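Pectate lyase II (PDB 2QY1) probably cleaves pectate, the polygalacturonate backbone of plant cell-wall pectin, by beta-elimination. Local coordinates at residues 26-32 / 65-71; 87-92 / 115-121; 5-9 / 127-131. The protein carries 2 engineered substitutions. All coordinates share one frame; numbering follows the deposited sequence.

Contact 1: 26-32 / 65-71; sequences MQSAIDS and TVQIKNK
Helix 23-32 covers the N-terminal end of the parallel beta-helix, as in other pectate lyases of this family, and Gln27 and Ile30 meet strand 65-69 there. Helix 26-32 and strand 65-69 run nearly the same way, 13° apart, their axes approaching to 8.2 Å. Gln27 supplies the polar half of the join by behaving like one residue of a neighbouring strand. Its amide bonds to both backbone groups of Gln67: Gln67 N gives a nearly straight bond (175°) to Gln27 OE1 at 2.7 Å, while Gln27 NE2 returns one to Gln67 O at 3.1 Å. Each acceptor is met on a lone pair, in its carbonyl plane. A bend at chi2 (62°) turns the amide to the strand, and its rotation is further fixed by Asp31 OD1, which accepts from NE2 one helical turn on. A water that donates to both Gln27 OE1 and Thr65 O extends the polar seam. In the apolar patch beside it, Ile30 puts its CD1 tip between Val66 and Ile68, pressing tightly on Val66 CG1 at 3.4 Å and meeting Ile68 CG1 at 3.8 Å, while Met26 SD rests against both methyls of Val66. Past the strand end, the extended chain of Lys71 carries its ammonium to the C-terminal part of the helix, where Lys71 NZ bonds to Ile30 O at 2.7 Å; this end of the helix dipole would probably suit a positive charge. Lys71 NZ also reaches Tyr33 O. Met26 and Ile30 lean on Leu41 of strand 39-43, and Ile68 packs on Val74 and Ile76 of strand 74-78, while strand 65-69 pairs along its edge with strand 87-91.

Contact 2: 87-92 / 115-121; sequences GIRVVG and SISLEGN
Backbone pairing between strands 87-91 and 116-119 shows how successive coils of a parallel beta-helix are stitched together. Five hydrogen bonds alternate between the strands: Ile88 N to Ser115 O, Ser117 N to Ile88 O, Val90 N to Ser117 O, Glu119 N to Val90 O, and Gly92 N to Glu119 O, the last at 3.0 Å. The strands pair in parallel without a slip, Ile88 beside Ile116 through Val91 beside Glu119, and CA-H...O contacts such as Leu118 CA to Val90 O at 3.3 Å fill in between. The charged interaction lies on the face carrying Arg89, Ser117 and Glu119. Arg89, with CG anti to its own N (chi1 -158°) and the chain extended to NE, stands out from the sheet, crosses the Glu119 side chain at about a right angle and grips the carboxylate side-on with two nitrogens: Arg89 NE meets Glu119 OE2 at 2.7 Å and Arg89 NH1 meets Glu119 OE1 at 3.0 Å. The carboxylate sits at the guanidinium edge, yet the two planes are turned 63° apart, and both oxygens are approached from above the carboxylate plane. Ser117 OG donates to Glu119 OE2 at 2.8 Å from the opposite face, so that oxygen is held between two donors. Apolar contacts complete the join. On the other face Val90 and Leu118 lie side by side, Leu118 CD2 being 3.8 Å from Val90 CB; on the salt-bridge face, Val91 CB rests 3.9 Å from Glu119 CG. Leu118 packs on Ile129 of strand 129-137 and Met157 of strand 155-158, and Ile88 and Ile116 both meet Ile99 of strand 97-105, within the interior of the coil. Strand 65-69 flanks strand 87-91 on its far edge.

Contact 3: 5-9 / 127-131; sequences YGAGT and SKIWV. Engineered in segment 5-9: Gly8 (natural residue Ala).
Residues 6-9 form a type II beta turn, closed by Thr9 N to Gly6 O at 3.3 Å, that rests over Lys128, where the chain turns a corner with positive phi (54°) and runs on into strand 129-137. Lys128 makes the polar grip: bends at chi2 and chi3 curl its chain back under the turn, and the ammonium bonds to two carbonyls, Lys128 NZ to Tyr5 O at 2.9 Å and Lys128 NZ to Ala7 O at 2.7 Å. The second lies in the carbonyl plane; the first donor is tilted from its plane by 32°. Gly8, at the third position of the turn, is an engineered residue. Thr9 faces the strand. Its OG1 donates to Gly6 O at 2.7 Å, on the same face as its own N, so that carbonyl is held twice from one side, while Thr9 CG2 packs on Trp130 CB at 4.0 Å. The indole itself leads elsewhere, its NE1 bonding to Ser167 OG. The N-terminal segment thus lies across several coils: Gly6 N bonds to Thr165 OG1, Tyr5 N to Thr195 OG1, and Thr9 touches Ile98 of strand 97-105.

The three contacts illustrate how a beta-helix is capped, stacked and overlaid. Contacts 1 and 2 adjoin, their centres about 11 Å apart, because strands 65-69 and 87-91 are neighbours in one parallel sheet, joined by backbone bonds such as Ile68 N to Arg89 O. Along the chain, contact 1 closes before contact 2 opens: end cap and strand pairing are built in series. Both are nested within the long loop closed by contact 3, which joins the N-terminal segment to strand 129-137, reached more than a hundred residues later. Contact 3 packs on contact 2, centres about 14 Å apart, through Ile116 on Val131; contacts 1 and 3, with centres about 19 Å apart, do not touch.

Contact 1: 26-32 / 65-71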
ATOM      1  N   MET A  26       5.591  16.515  13.951  1.00 21.29           N
ATOM      2  CA  MET A  26       6.234  15.693  12.927  1.00 21.20           C
ATOM      3  C   MET A  26       6.604  16.545  11.716  1.00 21.09           C
ATOM      4  O   MET A  26       7.730  16.471  11.223  1.00 20.95           O
ATOM      5  CB  MET A  26       5.340  14.519  12.511  1.00 21.17           C
ATOM      6  CG  MET A  26       6.014  13.539  11.544  1.00 21.13           C
ATOM      7  SD  MET A  26       4.977  12.139  11.084  1.00 21.57           S
ATOM      8  CE  MET A  26       4.955  11.207  12.612  1.00 20.50           C
ATOM      9  N   GLN A  27       5.654  17.358  11.253  1.00 21.12           N
ATOM     10  CA  GLN A  27       5.880  18.238  10.107  1.00 21.08           C
ATOM     11  C   GLN A  27       6.997  19.240  10.386  1.00 21.29           C
ATOM     12  O   GLN A  27       7.875  19.440   9.545  1.00 21.53           O
ATOM     13  CB  GLN A  27       4.593  18.968   9.705  1.00 21.01           C
ATOM     14  CG  GLN A  27       4.700  19.710   8.370  1.00 20.47           C
ATOM     15  CD  GLN A  27       4.981  18.778   7.204  1.00 20.17           C
ATOM     16  OE1 GLN A  27       4.151  17.942   6.850  1.00 20.88           O
ATOM     17  NE2 GLN A  27       6.152  18.920   6.597  1.00 19.73           N
ATOM     18  N   SER A  28       6.963  19.857  11.566  1.00 21.39           N
ATOM     19  CA  SER A  28       7.995  20.817  11.966  1.00 21.41           C
ATOM     20  C   SER A  28       9.396  20.207  11.915  1.00 21.52           C
ATOM     21  O   SER A  28      10.336  20.847  11.438  1.00 21.43           O
ATOM     22  CB  SER A  28       7.706  21.378  13.361  1.00 21.46           C
ATOM     23  OG  SER A  28       8.732  22.270  13.761  1.00 21.44           O
ATOM     24  N   ALA A  29       9.524  18.972  12.398  1.00 21.53           N
ATOM     25  CA  ALA A  29      10.808  18.268  12.407  1.00 21.75           C
ATOM     26  C   ALA A  29      11.293  17.945  10.991  1.00 21.64           C
ATOM     27  O   ALA A  29      12.489  18.017  10.709  1.00 21.86           O
ATOM     28  CB  ALA A  29      10.723  17.005  13.253  1.00 21.61           C
ATOM     29  N   ILE A  30      10.359  17.600  10.110  1.00 21.63           N
ATOM     30  CA  ILE A  30      10.660  17.400   8.691  1.00 21.67           C
ATOM     31  C   ILE A  30      11.073  18.717   8.022  1.00 21.53           C
ATOM     32  O   ILE A  30      12.042  18.747   7.265  1.00 21.38           O
ATOM     33  CB  ILE A  30       9.468  16.746   7.944  1.00 21.76           C
ATOM     34  CG1 ILE A  30       9.277  15.309   8.429  1.00 22.17           C
ATOM     35  CG2 ILE A  30       9.687  16.743   6.428  1.00 22.06           C
ATOM     36  CD1 ILE A  30       7.904  14.759   8.175  1.00 22.51           C
ATOM     37  N   ASP A  31      10.344  19.797   8.320  1.00 21.51           N
ATOM     38  CA  ASP A  31      10.619  21.120   7.749  1.00 21.52           C
ATOM     39  C   ASP A  31      12.007  21.643   8.136  1.00 21.66           C
ATOM     40  O   ASP A  31      12.687  22.274   7.322  1.00 21.56           O
ATOM     41  CB  ASP A  31       9.558  22.144   8.184  1.00 21.47           C
ATOM     42  CG  ASP A  31       8.162  21.846   7.634  1.00 21.58           C
ATOM     43  OD1 ASP A  31       8.006  20.992   6.729  1.00 22.19           O
ATOM     44  OD2 ASP A  31       7.204  22.484   8.119  1.00 20.96           O
ATOM     45  N   SER A  32      12.414  21.374   9.377  1.00 21.78           N
ATOM     46  CA  SER A  32      13.699  21.834   9.912  1.00 22.12           C
ATOM     47  C   SER A  32      14.884  21.018   9.394  1.00 22.01           C
ATOM     48  O   SER A  32      16.010  21.507   9.344  1.00 22.06           O
ATOM     49  CB  SER A  32      13.678  21.791  11.443  1.00 22.15           C
ATOM     50  OG  SER A  32      12.670  22.641  11.964  1.00 23.36           O
ATOM     51  N   THR A  65      -2.384  15.822   6.655  1.00 21.58           N
ATOM     52  CA  THR A  65      -1.367  15.046   5.945  1.00 22.25           C
ATOM     53  C   THR A  65       0.044  15.587   6.177  1.00 22.57           C
ATOM     54  O   THR A  65       0.325  16.762   5.909  1.00 22.68           O
ATOM     55  CB  THR A  65      -1.678  15.001   4.423  1.00 22.38           C
ATOM     56  OG1 THR A  65      -3.016  14.527   4.229  1.00 22.54           O
ATOM     57  CG2 THR A  65      -0.702  14.081   3.668  1.00 22.95           C
ATOM     58  N   VAL A  66       0.917  14.724   6.688  1.00 22.57           N
ATOM     59  CA  VAL A  66       2.331  15.048   6.843  1.00 22.77           C
ATOM     60  C   VAL A  66       3.030  14.877   5.491  1.00 23.04           C
ATOM     61  O   VAL A  66       2.814  13.883   4.795  1.00 22.83           O
ATOM     62  CB  VAL A  66       2.998  14.160   7.923  1.00 22.80           C
ATOM     63  CG1 VAL A  66       4.494  14.417   7.994  1.00 22.92           C
ATOM     64  CG2 VAL A  66       2.371  14.412   9.282  1.00 22.69           C
ATOM     65  N   GLN A  67       3.860  15.849   5.121  1.00 23.26           N
ATOM     66  CA  GLN A  67       4.541  15.818   3.826  1.00 23.97           C
ATOM     67  C   GLN A  67       6.051  15.689   3.987  1.00 23.50           C
ATOM     68  O   GLN A  67       6.681  16.514   4.660  1.00 23.38           O
ATOM     69  CB  GLN A  67       4.244  17.092   3.032  1.00 24.28           C
ATOM     70  CG  GLN A  67       2.885  17.724   3.294  1.00 27.60           C
ATOM     71  CD  GLN A  67       1.971  17.656   2.097  1.00 30.39           C
ATOM     72  OE1 GLN A  67       1.337  16.637   1.832  1.00 32.73           O
ATOM     73  NE2 GLN A  67       1.889  18.755   1.369  1.00 32.20           N
ATOM     74  N   ILE A  68       6.622  14.655   3.375  1.00 23.08           N
ATOM     75  CA  ILE A  68       8.065  14.582   3.162  1.00 22.83           C
ATOM     76  C   ILE A  68       8.302  14.913   1.691  1.00 22.54           C
ATOM     77  O   ILE A  68       8.036  14.095   0.812  1.00 22.45           O
ATOM     78  CB  ILE A  68       8.655  13.185   3.487  1.00 22.85           C
ATOM     79  CG1 ILE A  68       8.416  12.815   4.953  1.00 23.18           C
ATOM     80  CG2 ILE A  68      10.155  13.146   3.170  1.00 22.81           C
ATOM     81  CD1 ILE A  68       8.683  11.336   5.261  1.00 23.10           C
ATOM     82  N   LYS A  69       8.784  16.123   1.432  1.00 22.19           N
ATOM     83  CA  LYS A  69       8.942  16.606   0.065  1.00 22.00           C
ATOM     84  C   LYS A  69      10.388  16.986  -0.227  1.00 21.82           C
ATOM     85  O   LYS A  69      10.959  17.848   0.443  1.00 21.45           O
ATOM     86  CB  LYS A  69       8.009  17.794  -0.182  1.00 22.20           C
ATOM     87  CG  LYS A  69       8.046  18.353  -1.599  1.00 22.62           C
ATOM     88  CD  LYS A  69       6.748  19.088  -1.890  1.00 23.71           C
ATOM     89  CE  LYS A  69       6.854  19.971  -3.111  1.00 24.24           C
ATOM     90  NZ  LYS A  69       5.654  20.842  -3.242  1.00 23.88           N
ATOM     91  N   ASN A  70      10.965  16.338  -1.238  1.00 21.73           N
ATOM     92  CA  ASN A  70      12.352  16.586  -1.651  1.00 21.97           C
ATOM     93  C   ASN A  70      13.362  16.431  -0.515  1.00 21.64           C
ATOM     94  O   ASN A  70      14.349  17.168  -0.436  1.00 21.68           O
ATOM     95  CB  ASN A  70      12.494  17.958  -2.331  1.00 22.29           C
ATOM     96  CG  ASN A  70      12.351  17.880  -3.839  1.00 23.64           C
ATOM     97  OD1 ASN A  70      11.321  17.446  -4.362  1.00 25.09           O
ATOM     98  ND2 ASN A  70      13.394  18.301  -4.549  1.00 24.64           N
ATOM     99  N   LYS A  71      13.099  15.470   0.367  1.00 21.34           N
ATOM    100  CA  LYS A  71      14.009  15.151   1.465  1.00 21.13           C
ATOM    101  C   LYS A  71      14.197  13.642   1.563  1.00 20.88           C
ATOM    102  O   LYS A  71      13.286  12.875   1.248  1.00 20.78           O
ATOM    103  CB  LYS A  71      13.517  15.756   2.784  1.00 21.27           C
ATOM    104  CG  LYS A  71      13.439  17.285   2.744  1.00 21.49           C
ATOM    105  CD  LYS A  71      13.368  17.932   4.109  1.00 21.98           C
ATOM    106  CE  LYS A  71      13.230  19.441   3.947  1.00 22.76           C
ATOM    107  NZ  LYS A  71      13.175  20.160   5.243  1.00 23.31           N
TER
HETATM  108  O   HOH W   1       1.645  18.856   6.975  1.00 26.75           O

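Contact 2: 87-92 / 115-121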
ATOM      1  N   GLY A  87      -2.558  11.322   7.571  1.00 19.48           N
ATOM      2  CA  GLY A  87      -1.848  10.538   6.567  1.00 19.83           C
ATOM      3  C   GLY A  87      -0.436  11.036   6.330  1.00 19.96           C
ATOM      4  O   GLY A  87      -0.019  12.049   6.900  1.00 19.44           O
ATOM      5  N   ILE A  88       0.300  10.314   5.488  1.00 20.24           N
ATOM      6  CA  ILE A  88       1.690  10.645   5.170  1.00 20.72           C
ATOM      7  C   ILE A  88       1.876  10.653   3.658  1.00 20.99           C
ATOM      8  O   ILE A  88       1.364   9.777   2.951  1.00 20.99           O
ATOM      9  CB  ILE A  88       2.696   9.651   5.810  1.00 20.88           C
ATOM     10  CG1 ILE A  88       2.577   9.657   7.338  1.00 20.88           C
ATOM     11  CG2 ILE A  88       4.139   9.990   5.402  1.00 20.66           C
ATOM     12  CD1 ILE A  88       3.191   8.431   8.010  1.00 21.28           C
ATOM     13  N   ARG A  89       2.615  11.645   3.179  1.00 20.92           N
ATOM     14  CA  ARG A  89       2.878  11.802   1.762  1.00 21.25           C
ATOM     15  C   ARG A  89       4.379  11.946   1.512  1.00 20.56           C
ATOM     16  O   ARG A  89       5.042  12.762   2.150  1.00 20.66           O
ATOM     17  CB  ARG A  89       2.143  13.041   1.276  1.00 21.64           C
ATOM     18  CG  ARG A  89       1.874  13.097  -0.189  1.00 24.02           C
ATOM     19  CD  ARG A  89       1.141  14.397  -0.466  1.00 27.21           C
ATOM     20  NE  ARG A  89       1.104  14.715  -1.882  1.00 29.11           N
ATOM     21  CZ  ARG A  89       0.995  15.944  -2.373  1.00 29.77           C
ATOM     22  NH1 ARG A  89       0.968  16.123  -3.683  1.00 30.41           N
ATOM     23  NH2 ARG A  89       0.919  16.991  -1.558  1.00 30.48           N
ATOM     24  N   VAL A  90       4.910  11.146   0.592  1.00 20.26           N
ATOM     25  CA  VAL A  90       6.309  11.272   0.168  1.00 19.90           C
ATOM     26  C   VAL A  90       6.328  11.685  -1.300  1.00 19.84           C
ATOM     27  O   VAL A  90       5.812  10.973  -2.160  1.00 19.55           O
ATOM     28  CB  VAL A  90       7.116   9.969   0.383  1.00 19.79           C
ATOM     29  CG1 VAL A  90       8.569  10.170  -0.024  1.00 19.68           C
ATOM     30  CG2 VAL A  90       7.039   9.519   1.840  1.00 19.94           C
ATOM     31  N   VAL A  91       6.917  12.843  -1.585  1.00 19.77           N
ATOM     32  CA  VAL A  91       6.761  13.440  -2.908  1.00 19.91           C
ATOM     33  C   VAL A  91       8.054  14.041  -3.493  1.00 19.71           C
ATOM     34  O   VAL A  91       8.885  14.611  -2.774  1.00 19.37           O
ATOM     35  CB  VAL A  91       5.533  14.428  -2.931  1.00 20.25           C
ATOM     36  CG1 VAL A  91       5.658  15.494  -1.864  1.00 20.75           C
ATOM     37  CG2 VAL A  91       5.310  15.046  -4.304  1.00 20.17           C
ATOM     38  N   GLY A  92       8.220  13.866  -4.800  1.00 19.57           N
ATOM     39  CA  GLY A  92       9.315  14.478  -5.545  1.00 19.71           C
ATOM     40  C   GLY A  92      10.644  13.767  -5.383  1.00 19.91           C
ATOM     41  O   GLY A  92      10.695  12.539  -5.282  1.00 19.76           O
ATOM     42  N   SER A 115      -3.859   7.733   2.994  1.00 23.49           N
ATOM     43  CA  SER A 115      -3.194   7.239   4.199  1.00 23.30           C
ATOM     44  C   SER A 115      -1.677   7.273   4.050  1.00 22.83           C
ATOM     45  O   SER A 115      -0.987   7.947   4.810  1.00 22.45           O
ATOM     46  CB  SER A 115      -3.681   5.833   4.558  1.00 23.46           C
ATOM     47  OG  SER A 115      -5.050   5.845   4.923  1.00 24.66           O
ATOM     48  N   ILE A 116      -1.166   6.533   3.074  1.00 22.43           N
ATOM     49  CA  ILE A 116       0.257   6.553   2.751  1.00 22.16           C
ATOM     50  C   ILE A 116       0.375   6.717   1.241  1.00 22.25           C
ATOM     51  O   ILE A 116      -0.040   5.840   0.479  1.00 22.42           O
ATOM     52  CB  ILE A 116       0.984   5.276   3.248  1.00 22.16           C
ATOM     53  CG1 ILE A 116       0.907   5.177   4.780  1.00 21.98           C
ATOM     54  CG2 ILE A 116       2.440   5.251   2.765  1.00 22.00           C
ATOM     55  CD1 ILE A 116       1.307   3.815   5.355  1.00 22.29           C
ATOM     56  N   SER A 117       0.917   7.853   0.817  1.00 21.82           N
ATOM     57  CA  SER A 117       0.985   8.182  -0.600  1.00 21.91           C
ATOM     58  C   SER A 117       2.401   8.521  -1.031  1.00 21.74           C
ATOM     59  O   SER A 117       3.060   9.364  -0.421  1.00 21.74           O
ATOM     60  CB  SER A 117       0.050   9.350  -0.924  1.00 22.10           C
ATOM     61  OG  SER A 117       0.197   9.762  -2.272  1.00 22.73           O
ATOM     62  N   LEU A 118       2.851   7.859  -2.092  1.00 21.25           N
ATOM     63  CA  LEU A 118       4.154   8.110  -2.684  1.00 21.00           C
ATOM     64  C   LEU A 118       3.933   8.658  -4.086  1.00 21.32           C
ATOM     65  O   LEU A 118       3.206   8.062  -4.878  1.00 21.17           O
ATOM     66  CB  LEU A 118       4.965   6.809  -2.746  1.00 20.73           C
ATOM     67  CG  LEU A 118       4.944   5.878  -1.526  1.00 20.32           C
ATOM     68  CD1 LEU A 118       5.704   4.581  -1.820  1.00 20.42           C
ATOM     69  CD2 LEU A 118       5.505   6.564  -0.280  1.00 19.16           C
ATOM     70  N   GLU A 119       4.546   9.795  -4.401  1.00 21.66           N
ATOM     71  CA  GLU A 119       4.278  10.427  -5.695  1.00 22.61           C
ATOM     72  C   GLU A 119       5.459  11.131  -6.345  1.00 22.11           C
ATOM     73  O   GLU A 119       6.113  11.985  -5.741  1.00 21.84           O
ATOM     74  CB  GLU A 119       3.069  11.372  -5.615  1.00 22.70           C
ATOM     75  CG  GLU A 119       2.842  12.005  -4.252  1.00 24.34           C
ATOM     76  CD  GLU A 119       1.472  12.637  -4.124  1.00 24.54           C
ATOM     77  OE1 GLU A 119       1.109  13.450  -4.999  1.00 26.84           O
ATOM     78  OE2 GLU A 119       0.763  12.322  -3.142  1.00 27.56           O
ATOM     79  N   GLY A 120       5.712  10.760  -7.597  1.00 21.77           N
ATOM     80  CA  GLY A 120       6.645  11.492  -8.432  1.00 21.54           C
ATOM     81  C   GLY A 120       6.013  12.788  -8.902  1.00 21.54           C
ATOM     82  O   GLY A 120       4.785  12.909  -8.951  1.00 21.25           O
ATOM     83  N   ASN A 121       6.856  13.764  -9.222  1.00 21.40           N
ATOM     84  CA  ASN A 121       6.421  14.995  -9.875  1.00 21.55           C
ATOM     85  C   ASN A 121       7.525  15.517 -10.794  1.00 21.55           C
ATOM     86  O   ASN A 121       8.480  14.791 -11.079  1.00 21.50           O
ATOM     87  CB  ASN A 121       5.940  16.052  -8.857  1.00 21.74           C
ATOM     88  CG  ASN A 121       7.009  16.442  -7.830  1.00 21.94           C
ATOM     89  OD1 ASN A 121       6.684  16.931  -6.744  1.00 23.63           O
ATOM     90  ND2 ASN A 121       8.270  16.243  -8.166  1.00 20.89           N
TER

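Contact 3: 5-9 / 127-131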
ATOM      1  N   TYR A   5      12.065  -5.220  -3.769  1.00 21.85           N
ATOM      2  CA  TYR A   5      12.540  -4.060  -4.526  1.00 22.00           C
ATOM      3  C   TYR A   5      12.953  -2.881  -3.635  1.00 22.11           C
ATOM      4  O   TYR A   5      13.759  -2.041  -4.046  1.00 22.00           O
ATOM      5  CB  TYR A   5      11.505  -3.613  -5.559  1.00 21.99           C
ATOM      6  CG  TYR A   5      11.451  -4.458  -6.818  1.00 22.01           C
ATOM      7  CD1 TYR A   5      12.565  -4.578  -7.654  1.00 21.92           C
ATOM      8  CD2 TYR A   5      10.277  -5.110  -7.192  1.00 21.76           C
ATOM      9  CE1 TYR A   5      12.514  -5.346  -8.820  1.00 22.43           C
ATOM     10  CE2 TYR A   5      10.214  -5.876  -8.359  1.00 22.42           C
ATOM     11  CZ  TYR A   5      11.335  -5.989  -9.164  1.00 22.16           C
ATOM     12  OH  TYR A   5      11.276  -6.743 -10.314  1.00 22.55           O
ATOM     13  N   GLY A   6      12.408  -2.831  -2.421  1.00 22.12           N
ATOM     14  CA  GLY A   6      12.784  -1.805  -1.444  1.00 22.17           C
ATOM     15  C   GLY A   6      13.986  -2.180  -0.588  1.00 22.18           C
ATOM     16  O   GLY A   6      14.306  -1.475   0.370  1.00 22.24           O
ATOM     17  N   ALA A   7      14.657  -3.281  -0.933  1.00 22.18           N
ATOM     18  CA  ALA A   7      15.817  -3.754  -0.170  1.00 22.20           C
ATOM     19  C   ALA A   7      16.929  -2.710  -0.136  1.00 22.31           C
ATOM     20  O   ALA A   7      17.176  -2.019  -1.124  1.00 22.21           O
ATOM     21  CB  ALA A   7      16.338  -5.068  -0.731  1.00 22.34           C
ATOM     22  N   GLY A   8      17.588  -2.594   1.011  1.00 22.45           N
ATOM     23  CA  GLY A   8      18.662  -1.622   1.178  1.00 22.65           C
ATOM     24  C   GLY A   8      18.192  -0.279   1.707  1.00 22.60           C
ATOM     25  O   GLY A   8      19.011   0.593   1.995  1.00 22.74           O
ATOM     26  N   THR A   9      16.875  -0.106   1.825  1.00 22.45           N
ATOM     27  CA  THR A   9      16.301   1.099   2.426  1.00 22.32           C
ATOM     28  C   THR A   9      16.607   1.102   3.923  1.00 22.19           C
ATOM     29  O   THR A   9      16.305   0.136   4.621  1.00 22.23           O
ATOM     30  CB  THR A   9      14.771   1.192   2.199  1.00 22.28           C
ATOM     31  OG1 THR A   9      14.493   1.213   0.794  1.00 22.63           O
ATOM     32  CG2 THR A   9      14.198   2.454   2.839  1.00 21.61           C
ATOM     33  N   SER A 127      12.169   6.921  -4.504  1.00 20.04           N
ATOM     34  CA  SER A 127      12.746   5.588  -4.679  1.00 20.07           C
ATOM     35  C   SER A 127      13.332   5.088  -3.366  1.00 19.97           C
ATOM     36  O   SER A 127      13.645   5.883  -2.478  1.00 19.68           O
ATOM     37  CB  SER A 127      13.813   5.581  -5.780  1.00 20.21           C
ATOM     38  OG  SER A 127      14.965   6.308  -5.402  1.00 20.17           O
ATOM     39  N   LYS A 128      13.486   3.768  -3.267  1.00 19.90           N
ATOM     40  CA  LYS A 128      13.911   3.098  -2.040  1.00 20.06           C
ATOM     41  C   LYS A 128      13.003   3.509  -0.884  1.00 19.71           C
ATOM     42  O   LYS A 128      13.410   4.243   0.018  1.00 19.63           O
ATOM     43  CB  LYS A 128      15.397   3.343  -1.719  1.00 20.31           C
ATOM     44  CG  LYS A 128      16.406   2.943  -2.824  1.00 21.92           C
ATOM     45  CD  LYS A 128      16.080   1.614  -3.532  1.00 24.54           C
ATOM     46  CE  LYS A 128      16.395   0.392  -2.679  1.00 25.50           C
ATOM     47  NZ  LYS A 128      16.350  -0.886  -3.467  1.00 25.67           N
ATOM     48  N   ILE A 129      11.757   3.049  -0.943  1.00 19.51           N
ATOM     49  CA  ILE A 129      10.781   3.316   0.107  1.00 19.20           C
ATOM     50  C   ILE A 129      10.363   1.991   0.740  1.00 19.26           C
ATOM     51  O   ILE A 129      10.131   1.006   0.037  1.00 19.12           O
ATOM     52  CB  ILE A 129       9.519   4.061  -0.429  1.00 19.17           C
ATOM     53  CG1 ILE A 129       9.885   5.206  -1.398  1.00 19.43           C
ATOM     54  CG2 ILE A 129       8.629   4.541   0.736  1.00 19.22           C
ATOM     55  CD1 ILE A 129      10.686   6.375  -0.794  1.00 19.31           C
ATOM     56  N   TRP A 130      10.286   1.968   2.068  1.00 19.02           N
ATOM     57  CA  TRP A 130       9.850   0.785   2.791  1.00 19.15           C
ATOM     58  C   TRP A 130       8.628   1.118   3.627  1.00 19.19           C
ATOM     59  O   TRP A 130       8.725   1.838   4.620  1.00 19.27           O
ATOM     60  CB  TRP A 130      10.978   0.254   3.683  1.00 18.98           C
ATOM     61  CG  TRP A 130      10.731  -1.120   4.260  1.00 19.19           C
ATOM     62  CD1 TRP A 130       9.960  -2.120   3.722  1.00 19.24           C
ATOM     63  CD2 TRP A 130      11.302  -1.660   5.463  1.00 19.17           C
ATOM     64  NE1 TRP A 130      10.005  -3.238   4.526  1.00 19.28           N
ATOM     65  CE2 TRP A 130      10.819  -2.984   5.599  1.00 18.80           C
ATOM     66  CE3 TRP A 130      12.168  -1.150   6.443  1.00 19.26           C
ATOM     67  CZ2 TRP A 130      11.172  -3.807   6.678  1.00 19.40           C
ATOM     68  CZ3 TRP A 130      12.519  -1.969   7.517  1.00 19.33           C
ATOM     69  CH2 TRP A 130      12.022  -3.286   7.623  1.00 19.28           C
ATOM     70  N   VAL A 131       7.475   0.609   3.201  1.00 19.10           N
ATOM     71  CA  VAL A 131       6.225   0.776   3.937  1.00 18.99           C
ATOM     72  C   VAL A 131       5.973  -0.550   4.660  1.00 19.09           C
ATOM     73  O   VAL A 131       5.597  -1.537   4.032  1.00 18.94           O
ATOM     74  CB  VAL A 131       5.053   1.146   2.986  1.00 18.98           C
ATOM     75  CG1 VAL A 131       3.724   1.249   3.749  1.00 18.67           C
ATOM     76  CG2 VAL A 131       5.352   2.460   2.250  1.00 18.76           C
TER